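Local coordinates for protein glycosyl hydrolase, family 8 (PDB 3REN) that probably hydrolyses alpha-glucans as an alpha-amylase built on an (alpha/alpha)6-barrel, at residues T169-L181 against L233-E246. Sequence-based numbering, arbitrary orientation.
Sequences TTLCYLDLPTMKL and LSTIVILNRIEAGE
N240 reaches from helix 233-243 into the turn before helix 176-181. N240 CB packs 3.9 Å from P177 CD. N240 CG comes 4.1 Å from D175 CA. N240 ND2 donates to two waters, one 2.9 Å away that donates on to L171 O and L174 O; the other donates to C172 O. A third water donates to D175 OD1 and weakly to N240 OD1. The carboxylate of D175, the N-cap of helix 176-181, and the N240 amide lie in nearly parallel but offset planes (14°), and the side chains cross at about a right angle.

On one flank C172 CB packs 3.6 Å from I236 CG2. On the other, A244 CB touches L176 CB at 3.7 Å. K180 CG is anti to the backbone N (chi1 180°), and its extended chain carries NZ to the helix end. K180 NZ donates a hydrogen bond to A244 O at 3.2 Å, from above the carbonyl plane; a water joins it to E243 O.

Within the (alpha/alpha)6-barrel, the axes of 176-181 and 233-243 run 30° from parallel and come within 8.5 Å. Strand 168-170 leads in and pairs antiparallel with strand 215-217. Helix 188-201 packs on L176 and A244, helix 283-296 on I236.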
loop_
_atom_site.group_PDB
_atom_site.type_symbol
_atom_site.label_atom_id
_atom_site.label_comp_id
_atom_site.label_asym_id
_atom_site.label_seq_id
_atom_site.Cartn_x
_atom_site.Cartn_y
_atom_site.Cartn_z
ATOM N N THR A 169 -15.020 -7.730 -2.401
ATOM C CA THR A 169 -14.131 -6.737 -2.966
ATOM C C THR A 169 -13.883 -5.640 -1.928
ATOM O O THR A 169 -14.776 -4.842 -1.621
ATOM C CB THR A 169 -14.771 -6.143 -4.250
ATOM O OG1 THR A 169 -14.969 -7.207 -5.176
ATOM C CG2 THR A 169 -13.903 -5.057 -4.931
ATOM N N THR A 170 -12.673 -5.590 -1.403
ATOM C CA THR A 170 -12.292 -4.524 -0.482
ATOM C C THR A 170 -12.030 -3.310 -1.349
ATOM O O THR A 170 -11.380 -3.420 -2.377
ATOM C CB THR A 170 -11.100 -5.020 0.315
ATOM O OG1 THR A 170 -11.519 -6.241 0.925
ATOM C CG2 THR A 170 -10.657 -4.051 1.403
ATOM N N LEU A 171 -12.577 -2.158 -0.990
ATOM C CA LEU A 171 -12.455 -1.002 -1.857
ATOM C C LEU A 171 -11.017 -0.525 -2.069
ATOM O O LEU A 171 -10.697 -0.070 -3.170
ATOM C CB LEU A 171 -13.349 0.173 -1.398
ATOM C CG LEU A 171 -14.767 0.193 -1.994
ATOM C CD1 LEU A 171 -15.551 -1.015 -1.411
ATOM C CD2 LEU A 171 -15.504 1.494 -1.681
ATOM N N CYS A 172 -10.164 -0.642 -1.045
ATOM C CA CYS A 172 -8.739 -0.268 -1.199
ATOM C C CYS A 172 -7.968 -1.157 -2.212
ATOM O O CYS A 172 -6.894 -0.758 -2.664
ATOM C CB CYS A 172 -7.995 -0.241 0.148
ATOM S SG CYS A 172 -7.800 -1.813 0.952
ATOM N N TYR A 173 -8.498 -2.344 -2.521
ATOM C CA TYR A 173 -7.944 -3.223 -3.583
ATOM C C TYR A 173 -8.197 -2.676 -4.989
ATOM O O TYR A 173 -7.556 -3.122 -5.946
ATOM C CB TYR A 173 -8.588 -4.603 -3.543
ATOM C CG TYR A 173 -8.037 -5.565 -2.506
ATOM C CD1 TYR A 173 -7.769 -5.156 -1.207
ATOM C CD2 TYR A 173 -7.835 -6.906 -2.829
ATOM C CE1 TYR A 173 -7.295 -6.060 -0.274
ATOM C CE2 TYR A 173 -7.368 -7.805 -1.909
ATOM C CZ TYR A 173 -7.098 -7.377 -0.640
ATOM O OH TYR A 173 -6.639 -8.284 0.294
ATOM N N LEU A 174 -9.148 -1.763 -5.131
ATOM C CA LEU A 174 -9.507 -1.248 -6.463
ATOM C C LEU A 174 -8.538 -0.146 -6.885
ATOM O O LEU A 174 -8.821 1.067 -6.729
ATOM C CB LEU A 174 -10.970 -0.784 -6.523
ATOM C CG LEU A 174 -11.946 -1.914 -6.186
ATOM C CD1 LEU A 174 -13.305 -1.312 -5.974
ATOM C CD2 LEU A 174 -11.961 -2.993 -7.277
ATOM N N ASP A 175 -7.382 -0.600 -7.403
ATOM C CA ASP A 175 -6.244 0.241 -7.730
ATOM C C ASP A 175 -6.513 0.922 -9.079
ATOM O O ASP A 175 -6.024 0.499 -10.117
ATOM C CB ASP A 175 -5.033 -0.679 -7.829
ATOM C CG ASP A 175 -3.710 0.049 -7.885
ATOM O OD1 ASP A 175 -3.657 1.244 -8.244
ATOM O OD2 ASP A 175 -2.684 -0.619 -7.583
ATOM N N LEU A 176 -7.233 2.005 -9.021
ATOM C CA LEU A 176 -7.624 2.731 -10.184
ATOM C C LEU A 176 -6.431 3.157 -11.042
ATOM O O LEU A 176 -6.525 3.043 -12.211
ATOM C CB LEU A 176 -8.421 3.974 -9.806
ATOM C CG LEU A 176 -9.937 3.894 -9.734
ATOM C CD1 LEU A 176 -10.487 2.586 -9.594
ATOM C CD2 LEU A 176 -10.707 4.986 -9.070
ATOM N N PRO A 177 -5.334 3.620 -10.459
ATOM C CA PRO A 177 -4.200 4.038 -11.291
ATOM C C PRO A 177 -3.636 2.893 -12.123
ATOM O O PRO A 177 -3.305 3.106 -13.285
ATOM C CB PRO A 177 -3.146 4.540 -10.268
ATOM C CG PRO A 177 -3.990 4.937 -9.104
ATOM C CD PRO A 177 -5.086 3.905 -9.041
ATOM N N THR A 178 -3.527 1.705 -11.541
ATOM C CA THR A 178 -3.042 0.549 -12.280
ATOM C C THR A 178 -4.040 0.210 -13.407
ATOM O O THR A 178 -3.637 -0.068 -14.536
ATOM C CB THR A 178 -2.854 -0.647 -11.328
ATOM O OG1 THR A 178 -1.938 -0.288 -10.270
ATOM C CG2 THR A 178 -2.320 -1.847 -12.081
HETATM N N MSE A 179 -5.340 0.242 -13.115
HETATM C CA MSE A 179 -6.347 -0.092 -14.137
HETATM C C MSE A 179 -6.330 0.915 -15.300
HETATM O O MSE A 179 -6.565 0.551 -16.450
HETATM C CB MSE A 179 -7.762 -0.224 -13.546
HETATM C CG MSE A 179 -7.899 -1.407 -12.600
HETATM SE SE MSE A 179 -9.513 -1.142 -11.549
HETATM C CE MSE A 179 -9.419 -2.627 -10.309
ATOM N N LYS A 180 -6.102 2.179 -14.981
ATOM C CA LYS A 180 -5.909 3.216 -15.975
ATOM C C LYS A 180 -4.668 2.904 -16.818
ATOM O O LYS A 180 -4.756 2.845 -18.039
ATOM C CB LYS A 180 -5.707 4.554 -15.290
ATOM C CG LYS A 180 -5.492 5.725 -16.268
ATOM C CD LYS A 180 -5.908 7.010 -15.622
ATOM C CE LYS A 180 -5.718 8.151 -16.599
ATOM N NZ LYS A 180 -6.322 9.354 -16.014
ATOM N N LEU A 181 -3.551 2.613 -16.206
ATOM C CA LEU A 181 -2.401 2.273 -16.998
ATOM C C LEU A 181 -2.690 1.053 -17.891
ATOM O O LEU A 181 -2.400 1.076 -19.054
ATOM C CB LEU A 181 -1.254 1.941 -16.103
ATOM C CG LEU A 181 -0.320 3.028 -15.668
ATOM C CD1 LEU A 181 -0.519 4.341 -16.241
ATOM C CD2 LEU A 181 0.127 3.013 -14.314
ATOM N N LEU A 233 -7.700 2.292 5.320
ATOM C CA LEU A 233 -8.234 1.826 4.079
ATOM C C LEU A 233 -8.834 2.944 3.266
ATOM O O LEU A 233 -8.659 2.961 2.127
ATOM C CB LEU A 233 -9.210 0.695 4.260
ATOM C CG LEU A 233 -8.687 -0.719 4.402
ATOM C CD1 LEU A 233 -7.338 -0.879 4.993
ATOM C CD2 LEU A 233 -9.698 -1.630 5.037
ATOM N N SER A 234 -9.522 3.880 3.892
ATOM C CA SER A 234 -10.073 5.004 3.099
ATOM C C SER A 234 -8.959 5.904 2.507
ATOM O O SER A 234 -9.101 6.420 1.410
ATOM C CB SER A 234 -11.035 5.853 3.936
ATOM O OG SER A 234 -12.282 5.173 4.110
ATOM N N THR A 235 -7.871 6.118 3.246
ATOM C CA THR A 235 -6.744 6.841 2.677
ATOM C C THR A 235 -6.163 6.149 1.437
ATOM O O THR A 235 -5.754 6.834 0.478
ATOM C CB THR A 235 -5.634 7.199 3.698
ATOM O OG1 THR A 235 -4.956 6.012 4.160
ATOM C CG2 THR A 235 -6.250 7.964 4.862
ATOM N N ILE A 236 -6.147 4.814 1.438
ATOM C CA ILE A 236 -5.665 4.098 0.261
ATOM C C ILE A 236 -6.626 4.397 -0.899
ATOM O O ILE A 236 -6.185 4.778 -1.997
ATOM C CB ILE A 236 -5.511 2.582 0.511
ATOM C CG1 ILE A 236 -4.391 2.336 1.518
ATOM C CG2 ILE A 236 -5.169 1.811 -0.845
ATOM C CD1 ILE A 236 -4.437 0.988 2.192
ATOM N N VAL A 237 -7.931 4.255 -0.661
ATOM C CA VAL A 237 -8.921 4.512 -1.731
ATOM C C VAL A 237 -8.768 5.949 -2.263
ATOM O O VAL A 237 -8.786 6.192 -3.484
ATOM C CB VAL A 237 -10.362 4.327 -1.219
ATOM C CG1 VAL A 237 -11.356 4.833 -2.239
ATOM C CG2 VAL A 237 -10.641 2.847 -0.843
ATOM N N ILE A 238 -8.644 6.911 -1.349
ATOM C CA ILE A 238 -8.511 8.331 -1.732
ATOM C C ILE A 238 -7.271 8.574 -2.563
ATOM O O ILE A 238 -7.369 9.211 -3.621
ATOM C CB ILE A 238 -8.522 9.261 -0.494
ATOM C CG1 ILE A 238 -9.916 9.218 0.162
ATOM C CG2 ILE A 238 -8.087 10.673 -0.860
ATOM C CD1 ILE A 238 -9.943 9.723 1.618
ATOM N N LEU A 239 -6.123 8.047 -2.110
ATOM C CA LEU A 239 -4.897 8.151 -2.900
ATOM C C LEU A 239 -5.072 7.514 -4.290
ATOM O O LEU A 239 -4.662 8.121 -5.277
ATOM C CB LEU A 239 -3.700 7.564 -2.172
ATOM C CG LEU A 239 -2.311 7.600 -2.812
ATOM C CD1 LEU A 239 -1.861 9.043 -3.072
ATOM C CD2 LEU A 239 -1.360 6.970 -1.838
ATOM N N ASN A 240 -5.719 6.342 -4.374
ATOM C CA ASN A 240 -5.965 5.684 -5.690
ATOM C C ASN A 240 -6.815 6.556 -6.604
ATOM O O ASN A 240 -6.511 6.720 -7.764
ATOM C CB ASN A 240 -6.626 4.283 -5.531
ATOM C CG ASN A 240 -5.647 3.225 -5.024
ATOM O OD1 ASN A 240 -4.441 3.386 -5.162
ATOM N ND2 ASN A 240 -6.161 2.139 -4.434
ATOM N N ARG A 241 -7.886 7.114 -6.068
ATOM C CA ARG A 241 -8.776 7.993 -6.827
ATOM C C ARG A 241 -8.044 9.194 -7.423
ATOM O O ARG A 241 -8.218 9.519 -8.588
ATOM C CB ARG A 241 -9.884 8.486 -5.901
ATOM C CG ARG A 241 -11.013 7.451 -5.656
ATOM C CD ARG A 241 -12.085 7.565 -6.742
ATOM N NE ARG A 241 -12.900 8.756 -6.511
ATOM C CZ ARG A 241 -13.926 9.157 -7.262
ATOM N NH1 ARG A 241 -14.290 8.509 -8.368
ATOM N NH2 ARG A 241 -14.558 10.263 -6.919
ATOM N N ILE A 242 -7.268 9.896 -6.608
ATOM C CA ILE A 242 -6.661 11.130 -7.106
ATOM C C ILE A 242 -5.552 10.861 -8.111
ATOM O O ILE A 242 -5.441 11.602 -9.070
ATOM C CB ILE A 242 -6.196 12.107 -5.979
ATOM C CG1 ILE A 242 -5.009 11.551 -5.212
ATOM C CG2 ILE A 242 -7.378 12.452 -5.075
ATOM C CD1 ILE A 242 -4.688 12.300 -3.900
ATOM N N GLU A 243 -4.754 9.796 -7.903
ATOM C CA GLU A 243 -3.663 9.453 -8.829
ATOM C C GLU A 243 -4.212 9.075 -10.179
ATOM O O GLU A 243 -3.515 9.210 -11.176
ATOM C CB GLU A 243 -2.753 8.332 -8.301
ATOM C CG GLU A 243 -1.919 8.708 -7.110
ATOM C CD GLU A 243 -1.063 7.547 -6.572
ATOM O OE1 GLU A 243 -0.125 7.827 -5.802
ATOM O OE2 GLU A 243 -1.319 6.352 -6.892
ATOM N N ALA A 244 -5.465 8.631 -10.220
ATOM C CA ALA A 244 -6.130 8.285 -11.465
ATOM C C ALA A 244 -6.879 9.475 -12.072
ATOM O O ALA A 244 -7.553 9.330 -13.082
ATOM C CB ALA A 244 -7.113 7.121 -11.225
ATOM N N GLY A 245 -6.781 10.635 -11.442
ATOM C CA GLY A 245 -7.433 11.855 -11.931
ATOM C C GLY A 245 -8.860 12.070 -11.446
ATOM O O GLY A 245 -9.536 12.974 -11.915
ATOM N N GLU A 246 -9.350 11.247 -10.520
ATOM C CA GLU A 246 -10.733 11.426 -10.019
ATOM C C GLU A 246 -10.799 12.478 -8.905
ATOM O O GLU A 246 -9.757 12.910 -8.381
ATOM C CB GLU A 246 -11.300 10.099 -9.515
ATOM C CG GLU A 246 -11.231 8.943 -10.495
ATOM C CD GLU A 246 -12.210 9.080 -11.671
ATOM O OE1 GLU A 246 -13.236 9.808 -11.548
ATOM O OE2 GLU A 246 -11.941 8.452 -12.731
HETATM O O HOH W 1 -9.033 2.040 -4.329
HETATM O O HOH W 2 -4.559 -0.366 -3.859
HETATM O O HOH W 3 -1.705 2.457 -7.044
HETATM O O HOH W 4 -4.167 9.735 -14.023
#